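Local coordinates for protein ORF10 (Moritella marina, PDB 6RIW) that probably forms 3-oxoacyl chains by condensation, this chain being the ketosynthase-chain length factor didomain of a polyunsaturated fatty acid synthase, at residues Asn11-Pro14 / Gly15-Ala18; Gln21-Gln24 / Gln25-Gln29; Gly360-Lys363 / Ser364-Gly367. All coordinates share one frame; numbering follows the deposited sequence.

Contact 1: Asn11-Pro14 / Gly15-Ala18; sequences NLFP and GSQA
Asn11 and Ser16 approach one another with their side chains folded the same way: in both, the atom beyond CB stands between the backbone N and the carbonyl carbon (chi1 61° and 67°). This brings the end of Asn11 towards Ser16, though the orientation of its amide is doubtful, while Asn11 CB lies 3.3 Å above the plane of the Phe13 ring, over its centre. Replacing Asn11 by an alanine would keep that CB over the ring but would probably open a gap against Pro19 and Phe22, beside the Ser16 hydroxyl. Two backbone bonds tie the chain back on itself. Ser16 N gives a nearly straight bond to Phe13 O (2.9 Å, 174° at the hydrogen), and Phe13 N returns a bond to Ser16 O at 3.0 Å. A water reinforces the bend, accepting a hydrogen bond from Ser16 OG at 2.7 Å and donating to Pro14 O at the same distance. A second water joins the open ends, accepting from Asn11 N and donating to Gln17 O at 3.0 Å. Leu12 and Gln17 run side by side, with Leu12 CD1 resting 3.8 Å from Gln17 CG; Leu12 also packs on Trp92 and Val96 of helix 88-104. Gly15 has the positive phi that the turn needs, where a CB would collide with Pro14 O. The whole is a type II beta turn with Pro14-Gly15 at its corners, closed by one antiparallel bridge between Phe13 and Ser16, and it reverses the chain between strand 4-12 and the N-cap of helix 19-27 in the ketosynthase domain.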
loop_
_atom_site.group_PDB
_atom_site.type_symbol
_atom_site.label_atom_id
_atom_site.label_comp_id
_atom_site.label_asym_id
_atom_site.label_seq_id
_atom_site.Cartn_x
_atom_site.Cartn_y
_atom_site.Cartn_z
ATOM N N ASN A 11 -0.476 -19.971 -6.848
ATOM C CA ASN A 11 0.196 -18.931 -7.610
ATOM C C ASN A 11 -0.592 -18.568 -8.855
ATOM O O ASN A 11 -1.268 -19.407 -9.464
ATOM C CB ASN A 11 1.589 -19.360 -8.040
ATOM C CG ASN A 11 1.553 -20.588 -8.941
ATOM O OD1 ASN A 11 1.164 -21.662 -8.491
ATOM N ND2 ASN A 11 1.923 -20.426 -10.217
ATOM N N LEU A 12 -0.459 -17.302 -9.250
ATOM C CA LEU A 12 -0.845 -16.842 -10.586
ATOM C C LEU A 12 0.347 -16.023 -11.047
ATOM O O LEU A 12 0.482 -14.848 -10.690
ATOM C CB LEU A 12 -2.147 -16.041 -10.585
ATOM C CG LEU A 12 -2.652 -15.568 -11.942
ATOM C CD1 LEU A 12 -2.899 -16.775 -12.861
ATOM C CD2 LEU A 12 -3.940 -14.765 -11.729
ATOM N N PHE A 13 1.225 -16.660 -11.813
ATOM C CA PHE A 13 2.479 -16.087 -12.274
ATOM C C PHE A 13 2.460 -15.962 -13.786
ATOM O O PHE A 13 1.672 -16.640 -14.457
ATOM C CB PHE A 13 3.674 -16.971 -11.879
ATOM C CG PHE A 13 3.891 -17.122 -10.399
ATOM C CD1 PHE A 13 3.359 -16.208 -9.481
ATOM C CD2 PHE A 13 4.644 -18.185 -9.924
ATOM C CE1 PHE A 13 3.572 -16.360 -8.118
ATOM C CE2 PHE A 13 4.872 -18.351 -8.564
ATOM C CZ PHE A 13 4.337 -17.429 -7.650
ATOM N N PRO A 14 3.316 -15.114 -14.372
ATOM C CA PRO A 14 3.452 -15.138 -15.831
ATOM C C PRO A 14 3.717 -16.570 -16.276
ATOM O O PRO A 14 4.645 -17.215 -15.772
ATOM C CB PRO A 14 4.645 -14.213 -16.104
ATOM C CG PRO A 14 4.675 -13.269 -14.901
ATOM C CD PRO A 14 4.175 -14.088 -13.738
ATOM N N GLY A 15 2.844 -17.112 -17.127
ATOM C CA GLY A 15 2.998 -18.455 -17.632
ATOM C C GLY A 15 2.290 -19.559 -16.868
ATOM O O GLY A 15 2.163 -20.661 -17.413
ATOM N N SER A 16 1.826 -19.336 -15.635
ATOM C CA SER A 16 1.298 -20.474 -14.884
ATOM C C SER A 16 0.195 -20.065 -13.916
ATOM O O SER A 16 0.126 -18.916 -13.471
ATOM C CB SER A 16 2.424 -21.210 -14.135
ATOM O OG SER A 16 2.973 -20.414 -13.106
ATOM N N GLN A 17 -0.675 -21.036 -13.598
ATOM C CA GLN A 17 -1.804 -20.812 -12.700
ATOM C C GLN A 17 -1.845 -21.802 -11.541
ATOM O O GLN A 17 -2.827 -21.816 -10.789
ATOM C CB GLN A 17 -3.130 -20.877 -13.474
ATOM C CG GLN A 17 -3.149 -20.089 -14.777
ATOM C CD GLN A 17 -4.451 -20.277 -15.538
ATOM O OE1 GLN A 17 -5.339 -21.005 -15.091
ATOM N NE2 GLN A 17 -4.566 -19.631 -16.700
ATOM N N ALA A 18 -0.812 -22.628 -11.371
ATOM C CA ALA A 18 -0.796 -23.650 -10.332
ATOM C C ALA A 18 0.652 -23.983 -10.026
ATOM O O ALA A 18 1.519 -23.762 -10.877
ATOM C CB ALA A 18 -1.560 -24.911 -10.776
HETATM O O HOH W 1 -2.756 -21.866 -7.838
HETATM O O HOH W 2 5.189 -19.490 -14.344
#

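Contact 2: Gln21-Gln24 / Gln25-Gln29; sequences QFWQ and QLLEQ
Gln25 begins the next turn of the helix by donating from its backbone N to Gln21 O at 3.1 Å. Its side chain lies alongside that of Gln21, NE2 being 3.6 Å from Gln21 CG, but the two amides look past each other: Gln25 NE2 is bonded to Gly15 O and Gln21 OE1 takes the N-H of Gln17. One residue on, Leu26 N bonds to Phe22 O, and its CD1 methyl sits over one face of the Phe22 ring in a CH-pi contact, 3.9 Å from the centroid and shifted towards the CZ rim. Leu27 repeats the pattern on Trp23. Its CG lies 4.0 Å from the centroid of the five-membered ring, over the face, and the branch spreads across the indole, with CD1 3.3 Å from Trp23 NE1 and CD2 over the NE1-CE2 bond, 3.8 Å from each atom. At Glu28 the contact turns polar. A bend at chi2 (60°) swings the Gln24 amide along the helix, and NE2 donates to the anti side of Glu28 OE2 at 3.1 Å, with amide and carboxylate planes 64° apart. Gln29 then leaves helical geometry with positive phi, its N bonding back to Leu26 O at 3.1 Å in a Schellman motif. The chemistry is divided round the helix: the Phe22-Leu26 and Trp23-Leu27 pairs form an apolar side that meets helix 374-387 through Thr379 and Leu383, whereas the amide-carboxylate bond links two exposed residues and probably adds less to holding the helix in place than the CH-pi pairs.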
loop_
_atom_site.group_PDB
_atom_site.type_symbol
_atom_site.label_atom_id
_atom_site.label_comp_id
_atom_site.label_asym_id
_atom_site.label_seq_id
_atom_site.Cartn_x
_atom_site.Cartn_y
_atom_site.Cartn_z
ATOM N N GLN A 21 2.489 -26.671 -12.388
ATOM C CA GLN A 21 2.790 -26.092 -13.697
ATOM C C GLN A 21 4.009 -25.175 -13.628
ATOM O O GLN A 21 4.897 -25.229 -14.489
ATOM C CB GLN A 21 1.551 -25.351 -14.192
ATOM C CG GLN A 21 1.647 -24.623 -15.503
ATOM C CD GLN A 21 0.334 -23.894 -15.796
ATOM O OE1 GLN A 21 -0.472 -23.667 -14.883
ATOM N NE2 GLN A 21 0.107 -23.541 -17.059
ATOM N N PHE A 22 4.069 -24.321 -12.606
ATOM C CA PHE A 22 5.221 -23.444 -12.413
ATOM C C PHE A 22 6.499 -24.251 -12.224
ATOM O O PHE A 22 7.536 -23.943 -12.826
ATOM C CB PHE A 22 4.927 -22.541 -11.209
ATOM C CG PHE A 22 6.125 -21.832 -10.609
ATOM C CD1 PHE A 22 6.779 -20.828 -11.296
ATOM C CD2 PHE A 22 6.515 -22.106 -9.312
ATOM C CE1 PHE A 22 7.842 -20.144 -10.726
ATOM C CE2 PHE A 22 7.583 -21.421 -8.726
ATOM C CZ PHE A 22 8.238 -20.438 -9.437
ATOM N N TRP A 23 6.435 -25.299 -11.404
ATOM C CA TRP A 23 7.610 -26.124 -11.142
ATOM C C TRP A 23 8.135 -26.765 -12.425
ATOM O O TRP A 23 9.340 -26.727 -12.702
ATOM C CB TRP A 23 7.269 -27.198 -10.110
ATOM C CG TRP A 23 8.438 -28.053 -9.773
ATOM C CD1 TRP A 23 8.637 -29.354 -10.145
ATOM C CD2 TRP A 23 9.601 -27.663 -9.026
ATOM N NE1 TRP A 23 9.844 -29.799 -9.656
ATOM C CE2 TRP A 23 10.456 -28.782 -8.972
ATOM C CE3 TRP A 23 10.001 -26.476 -8.395
ATOM C CZ2 TRP A 23 11.684 -28.753 -8.311
ATOM C CZ3 TRP A 23 11.222 -26.452 -7.736
ATOM C CH2 TRP A 23 12.048 -27.585 -7.702
ATOM N N GLN A 24 7.240 -27.348 -13.227
ATOM C CA GLN A 24 7.670 -27.958 -14.485
ATOM C C GLN A 24 8.309 -26.924 -15.404
ATOM O O GLN A 24 9.301 -27.210 -16.086
ATOM C CB GLN A 24 6.483 -28.628 -15.174
ATOM C CG GLN A 24 6.882 -29.530 -16.334
ATOM C CD GLN A 24 7.813 -30.664 -15.903
ATOM O OE1 GLN A 24 7.651 -31.254 -14.828
ATOM N NE2 GLN A 24 8.791 -30.974 -16.749
ATOM N N GLN A 25 7.768 -25.706 -15.427
ATOM C CA GLN A 25 8.370 -24.668 -16.255
ATOM C C GLN A 25 9.793 -24.356 -15.805
ATOM O O GLN A 25 10.678 -24.121 -16.640
ATOM C CB GLN A 25 7.505 -23.408 -16.230
ATOM C CG GLN A 25 6.354 -23.496 -17.216
ATOM C CD GLN A 25 5.272 -22.486 -16.945
ATOM O OE1 GLN A 25 5.516 -21.452 -16.316
ATOM N NE2 GLN A 25 4.056 -22.780 -17.408
ATOM N N LEU A 26 10.025 -24.318 -14.490
ATOM C CA LEU A 26 11.376 -24.106 -13.977
ATOM C C LEU A 26 12.303 -25.241 -14.387
ATOM O O LEU A 26 13.464 -25.004 -14.764
ATOM C CB LEU A 26 11.350 -23.995 -12.446
ATOM C CG LEU A 26 10.563 -22.798 -11.903
ATOM C CD1 LEU A 26 10.746 -22.695 -10.397
ATOM C CD2 LEU A 26 11.048 -21.542 -12.567
ATOM N N LEU A 27 11.816 -26.482 -14.295
ATOM C CA LEU A 27 12.647 -27.636 -14.649
ATOM C C LEU A 27 13.030 -27.616 -16.117
ATOM O O LEU A 27 14.106 -28.109 -16.483
ATOM C CB LEU A 27 11.921 -28.941 -14.323
ATOM C CG LEU A 27 11.513 -29.204 -12.872
ATOM C CD1 LEU A 27 10.771 -30.537 -12.773
ATOM C CD2 LEU A 27 12.738 -29.206 -11.988
ATOM N N GLU A 28 12.168 -27.052 -16.962
ATOM C CA GLU A 28 12.377 -26.947 -18.398
ATOM C C GLU A 28 13.035 -25.636 -18.806
ATOM O O GLU A 28 13.150 -25.374 -20.006
ATOM C CB GLU A 28 11.039 -27.087 -19.139
ATOM C CG GLU A 28 10.315 -28.413 -18.933
ATOM C CD GLU A 28 8.925 -28.438 -19.574
ATOM O OE1 GLU A 28 8.583 -27.478 -20.303
ATOM O OE2 GLU A 28 8.174 -29.417 -19.356
ATOM N N GLN A 29 13.426 -24.793 -17.842
ATOM C CA GLN A 29 14.089 -23.516 -18.118
ATOM C C GLN A 29 13.230 -22.617 -19.003
ATOM O O GLN A 29 13.735 -21.896 -19.865
ATOM C CB GLN A 29 15.469 -23.727 -18.737
ATOM C CG GLN A 29 16.355 -24.619 -17.910
ATOM C CD GLN A 29 17.799 -24.582 -18.378
ATOM O OE1 GLN A 29 18.317 -23.526 -18.760
ATOM N NE2 GLN A 29 18.459 -25.738 -18.348
#

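Contact 3: Gly360-Lys363 / Ser364-Gly367; sequences GSVK and SNLG
Ser361 O is gripped twice by Ser364. The hydroxyl OG donates to it at 2.8 Å, nearly along the C=O axis, while Ser364 N bonds at 3.2 Å from well above the carbonyl plane. The hydroxyl can reach back because chi1 of Ser364 (64°) tucks OG between its own backbone N and carbonyl carbon; Ser364 OG in turn accepts from Ile394 N. Ser361 adds a capping bond, its OG weakly accepting Lys363 N, and this hydroxyl is also bonded to Ala332 O. Further on, Val362 O receives Leu366 N at 3.2 Å, with a weaker bond from Asn365 N beside it. Lys363 O takes Gly367 N at 2.9 Å and is shared with His247 NE2. Gly367, at positive phi, lets the chain leave the short helix. Apolar contact is slight: Val362 CG2 lies 4.1 Å from Leu366 CD1, the two side chains crossing at a slant. The sequence fits the Lys-Ser-Asn-x-Gly-His motif of ketosynthases, and the bonds hold it as one compact helical turn. That turn follows strand 358-360, which pairs with strand 327-329, and it is buried between helix 19-27, where Val362 and Leu366 meet Phe22, and helix 374-387, where both meet Pro376.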
loop_
_atom_site.group_PDB
_atom_site.type_symbol
_atom_site.label_atom_id
_atom_site.label_comp_id
_atom_site.label_asym_id
_atom_site.label_seq_id
_atom_site.Cartn_x
_atom_site.Cartn_y
_atom_site.Cartn_z
ATOM N N GLY A 360 20.423 -18.632 -6.715
ATOM C CA GLY A 360 19.543 -18.665 -7.871
ATOM C C GLY A 360 18.552 -17.521 -7.821
ATOM O O GLY A 360 18.384 -16.874 -6.784
ATOM N N SER A 361 17.894 -17.283 -8.963
ATOM C CA SER A 361 16.880 -16.229 -9.067
ATOM C C SER A 361 15.802 -16.581 -10.082
ATOM O O SER A 361 16.073 -16.654 -11.285
ATOM C CB SER A 361 17.505 -14.895 -9.453
ATOM O OG SER A 361 16.499 -13.890 -9.425
ATOM N N VAL A 362 14.570 -16.747 -9.595
ATOM C CA VAL A 362 13.411 -16.953 -10.453
ATOM C C VAL A 362 12.993 -15.681 -11.183
ATOM O O VAL A 362 12.121 -15.727 -12.061
ATOM C CB VAL A 362 12.252 -17.506 -9.591
ATOM C CG1 VAL A 362 11.648 -16.390 -8.732
ATOM C CG2 VAL A 362 11.175 -18.170 -10.450
ATOM N N LYS A 363 13.586 -14.530 -10.853
ATOM C CA LYS A 363 13.336 -13.355 -11.677
ATOM C C LYS A 363 13.831 -13.556 -13.105
ATOM O O LYS A 363 13.329 -12.901 -14.034
ATOM C CB LYS A 363 13.982 -12.122 -11.030
ATOM C CG LYS A 363 13.367 -11.801 -9.649
ATOM C CD LYS A 363 13.765 -10.430 -9.168
ATOM C CE LYS A 363 13.044 -10.035 -7.868
ATOM N NZ LYS A 363 13.400 -10.920 -6.742
ATOM N N SER A 364 14.785 -14.469 -13.302
ATOM C CA SER A 364 15.257 -14.761 -14.654
ATOM C C SER A 364 14.128 -15.308 -15.522
ATOM O O SER A 364 14.016 -14.941 -16.701
ATOM C CB SER A 364 16.437 -15.747 -14.608
ATOM O OG SER A 364 16.073 -17.027 -14.090
ATOM N N ASN A 365 13.266 -16.171 -14.951
ATOM C CA ASN A 365 12.178 -16.769 -15.724
ATOM C C ASN A 365 11.001 -15.824 -15.890
ATOM O O ASN A 365 10.336 -15.849 -16.933
ATOM C CB ASN A 365 11.639 -18.045 -15.068
ATOM C CG ASN A 365 12.712 -19.034 -14.702
ATOM O OD1 ASN A 365 13.431 -18.849 -13.721
ATOM N ND2 ASN A 365 12.778 -20.137 -15.444
ATOM N N LEU A 366 10.691 -15.031 -14.847
ATOM C CA LEU A 366 9.397 -14.363 -14.748
ATOM C C LEU A 366 9.446 -12.854 -14.871
ATOM O O LEU A 366 8.393 -12.239 -15.083
ATOM C CB LEU A 366 8.729 -14.671 -13.398
ATOM C CG LEU A 366 8.516 -16.117 -13.014
ATOM C CD1 LEU A 366 7.829 -16.190 -11.663
ATOM C CD2 LEU A 366 7.692 -16.770 -14.083
ATOM N N GLY A 367 10.613 -12.250 -14.712
ATOM C CA GLY A 367 10.705 -10.834 -14.426
ATOM C C GLY A 367 10.559 -10.559 -12.940
ATOM O O GLY A 367 10.443 -11.462 -12.103
#

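The three contacts adjoin one another in the ketosynthase half of the chain, their centres 11 to 13 Å apart. Contact 3 is wholly buried, contact 1 mostly so, and contact 2 has one side to solvent. Contact 1 leads from strand 4-12 into helix 19-27, which carries contact 2. Contact 3 belongs to another helix but closes on both: Leu366 packs against Phe13 of contact 1, and Asn365 meets Leu26 of contact 2. Chemistry follows place: backbone and water bonds bend the loop, ring-methyl packing fills the helix's inner side, and polar capping shapes the buried turn.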